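Local structure of extracellular solute-binding protein family 1 (Arthrobacter chlorophenolicus, 4R2F) at residues A[311-316]-A[330-335]. The protein probably delivers sugars to a membrane transporter as an extracellular solute-binding protein, and holds the glucose disaccharide laminaribiose in its pocket. Residues are numbered along the deposited sequence; the frame is centred on the assembly and turned at random.
Sequences NNIMMY and VYYLGK. With BGC (beta-D-glucopyranose), chain B.
Ile-313 in segment 311-316 of the strand faces Leu-333 in segment 330-335 of the helix with their CA atoms 9.1 Å apart, a spacing bridged by side chains, with no hydrogen bond between the two segments. Within these two segments the contact is carried by the CD1 methyl of Ile-313. Ile-313 extends its longer branch toward the helix, CG1 running on to CD1 fully stretched (chi2 -178°), and this CD1 comes to the edge of the Tyr-332 ring, near its plane, 3.7 Å from CD2. The two side chains cross at about a right angle. On the Leu-333 side the same CD1 lies 4.1 Å from CD2, the leucine sliding past the isoleucine in the opposite direction. All three residues are buried, and the apolar contact is small, about 100 Å² over both sides.

Two residues earlier, the strand serves the sugar. The amide of Asn-311 grips one glucose in a two-point clasp: OD1 accepts a hydrogen bond from O3 at 2.7 Å, while ND2 donates to O2 at 2.9 Å in a nearly straight bond (166°). ND2 also donates to OE1 of Gln-152, which would help to hold the amide's rotation. A leucine in place of this asparagine would probably leave O2 and O3 of the glucose without these partners and OE1 of Gln-152 without this donor.

Strand 306-316 pairs antiparallel with strand 145-161, whose Val-149 and Trp-151 bond to the backbones of Ile-313 and Asn-311. On the face of the sheet toward which Ile-313 points, helix 322-335 rests also on Met-315 and, through Leu-333, on Val-149, and packs beside helix 50-61, where Tyr-332 meets Tyr-52, Ala-56 and Ile-59.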
loop_
_atom_site.group_PDB
_atom_site.type_symbol
_atom_site.label_atom_id
_atom_site.label_comp_id
_atom_site.label_asym_id
_atom_site.label_seq_id
_atom_site.Cartn_x
_atom_site.Cartn_y
_atom_site.Cartn_z
ATOM N N ASN A 311 -7.037 0.356 -2.383
ATOM C CA ASN A 311 -7.134 1.803 -2.491
ATOM C C ASN A 311 -8.344 2.273 -3.261
ATOM O O ASN A 311 -8.847 1.589 -4.160
ATOM C CB ASN A 311 -5.859 2.379 -3.090
ATOM C CG ASN A 311 -4.697 2.282 -2.127
ATOM O OD1 ASN A 311 -4.831 2.626 -0.954
ATOM N ND2 ASN A 311 -3.560 1.795 -2.604
ATOM N N ASN A 312 -8.793 3.462 -2.908
ATOM C CA ASN A 312 -10.121 3.918 -3.296
ATOM C C ASN A 312 -10.192 5.439 -3.422
ATOM O O ASN A 312 -9.349 6.167 -2.899
ATOM C CB ASN A 312 -11.145 3.426 -2.254
ATOM C CG ASN A 312 -10.739 3.747 -0.823
ATOM O OD1 ASN A 312 -10.071 2.930 -0.122
ATOM N ND2 ASN A 312 -11.095 4.929 -0.376
ATOM N N ILE A 313 -11.178 5.886 -4.198
ATOM C CA ILE A 313 -11.459 7.281 -4.396
ATOM C C ILE A 313 -12.681 7.609 -3.601
ATOM O O ILE A 313 -13.707 6.913 -3.692
ATOM C CB ILE A 313 -11.740 7.633 -5.882
ATOM C CG1 ILE A 313 -10.569 7.191 -6.751
ATOM C CG2 ILE A 313 -11.974 9.130 -6.078
ATOM C CD1 ILE A 313 -10.729 7.540 -8.216
ATOM N N MET A 314 -12.588 8.725 -2.889
ATOM C CA MET A 314 -13.578 9.115 -1.921
ATOM C C MET A 314 -14.053 10.532 -2.176
ATOM O O MET A 314 -13.339 11.383 -2.712
ATOM C CB MET A 314 -13.035 8.921 -0.482
ATOM C CG MET A 314 -11.905 9.798 -0.019
ATOM S SD MET A 314 -10.976 9.070 1.341
ATOM C CE MET A 314 -9.804 8.109 0.411
ATOM N N MET A 315 -15.312 10.748 -1.852
ATOM C CA MET A 315 -15.950 12.049 -2.005
ATOM C C MET A 315 -16.287 12.566 -0.598
ATOM O O MET A 315 -16.502 11.766 0.311
ATOM C CB MET A 315 -17.243 11.900 -2.855
ATOM C CG MET A 315 -17.063 11.615 -4.331
ATOM S SD MET A 315 -18.604 11.550 -5.274
ATOM C CE MET A 315 -19.330 10.142 -4.502
ATOM N N TYR A 316 -16.341 13.887 -0.433
ATOM C CA TYR A 316 -16.558 14.534 0.861
ATOM C C TYR A 316 -17.771 15.449 0.846
ATOM O O TYR A 316 -18.135 15.975 -0.206
ATOM C CB TYR A 316 -15.349 15.398 1.215
ATOM C CG TYR A 316 -14.049 14.632 1.367
ATOM C CD1 TYR A 316 -13.312 14.246 0.264
ATOM C CD2 TYR A 316 -13.577 14.292 2.613
ATOM C CE1 TYR A 316 -12.128 13.544 0.400
ATOM C CE2 TYR A 316 -12.397 13.593 2.766
ATOM C CZ TYR A 316 -11.662 13.224 1.663
ATOM O OH TYR A 316 -10.461 12.550 1.833
ATOM N N VAL A 330 -16.856 9.778 -11.947
ATOM C CA VAL A 330 -17.180 8.883 -13.062
ATOM C C VAL A 330 -16.235 9.151 -14.242
ATOM O O VAL A 330 -15.700 8.218 -14.889
ATOM C CB VAL A 330 -18.661 9.048 -13.456
ATOM C CG1 VAL A 330 -19.010 8.279 -14.710
ATOM C CG2 VAL A 330 -19.547 8.604 -12.304
ATOM N N TYR A 331 -16.018 10.424 -14.514
ATOM C CA TYR A 331 -15.060 10.835 -15.536
ATOM C C TYR A 331 -13.671 10.264 -15.239
ATOM O O TYR A 331 -13.010 9.680 -16.112
ATOM C CB TYR A 331 -15.033 12.377 -15.625
ATOM C CG TYR A 331 -13.813 12.927 -16.326
ATOM C CD1 TYR A 331 -13.762 13.057 -17.723
ATOM C CD2 TYR A 331 -12.697 13.297 -15.593
ATOM C CE1 TYR A 331 -12.623 13.557 -18.351
ATOM C CE2 TYR A 331 -11.568 13.798 -16.203
ATOM C CZ TYR A 331 -11.524 13.924 -17.577
ATOM O OH TYR A 331 -10.367 14.433 -18.118
ATOM N N TYR A 332 -13.223 10.420 -13.995
ATOM C CA TYR A 332 -11.846 10.036 -13.647
ATOM C C TYR A 332 -11.686 8.523 -13.756
ATOM O O TYR A 332 -10.739 8.051 -14.360
ATOM C CB TYR A 332 -11.479 10.538 -12.265
ATOM C CG TYR A 332 -9.991 10.565 -11.921
ATOM C CD1 TYR A 332 -9.152 11.553 -12.440
ATOM C CD2 TYR A 332 -9.443 9.644 -11.024
ATOM C CE1 TYR A 332 -7.796 11.593 -12.115
ATOM C CE2 TYR A 332 -8.093 9.676 -10.677
ATOM C CZ TYR A 332 -7.262 10.655 -11.226
ATOM O OH TYR A 332 -5.932 10.737 -10.892
ATOM N N LEU A 333 -12.625 7.761 -13.204
ATOM C CA LEU A 333 -12.556 6.290 -13.341
ATOM C C LEU A 333 -12.485 5.826 -14.798
ATOM O O LEU A 333 -11.769 4.873 -15.109
ATOM C CB LEU A 333 -13.752 5.633 -12.667
ATOM C CG LEU A 333 -13.739 5.706 -11.155
ATOM C CD1 LEU A 333 -15.103 5.312 -10.642
ATOM C CD2 LEU A 333 -12.654 4.792 -10.615
ATOM N N GLY A 334 -13.190 6.530 -15.679
ATOM C CA GLY A 334 -13.203 6.227 -17.101
ATOM C C GLY A 334 -11.879 6.451 -17.826
ATOM O O GLY A 334 -11.677 5.884 -18.876
ATOM N N LYS A 335 -10.981 7.264 -17.267
ATOM C CA LYS A 335 -9.688 7.567 -17.878
ATOM C C LYS A 335 -8.486 6.826 -17.240
ATOM O O LYS A 335 -7.339 6.870 -17.745
ATOM C CB LYS A 335 -9.463 9.095 -17.853
ATOM C CG LYS A 335 -10.489 9.889 -18.677
ATOM C CD LYS A 335 -9.951 10.415 -20.000
ATOM C CE LYS A 335 -9.150 11.701 -19.804
ATOM N NZ LYS A 335 -8.105 11.958 -20.842
HETATM C C2 BGC B . -0.972 2.259 0.556
HETATM C C3 BGC B . -2.182 2.890 1.246
HETATM C C4 BGC B . -1.851 3.191 2.701
HETATM C C5 BGC B . -0.598 4.053 2.783
HETATM C C6 BGC B . -0.152 4.280 4.234
HETATM C C1 BGC B . 0.149 3.279 0.663
HETATM O O2 BGC B . -1.256 1.954 -0.804
HETATM O O3 BGC B . -3.309 2.017 1.172
HETATM O O4 BGC B . -2.912 3.931 3.291
HETATM O O5 BGC B . 0.473 3.446 2.052
HETATM O O6 BGC B . 0.221 3.049 4.893
#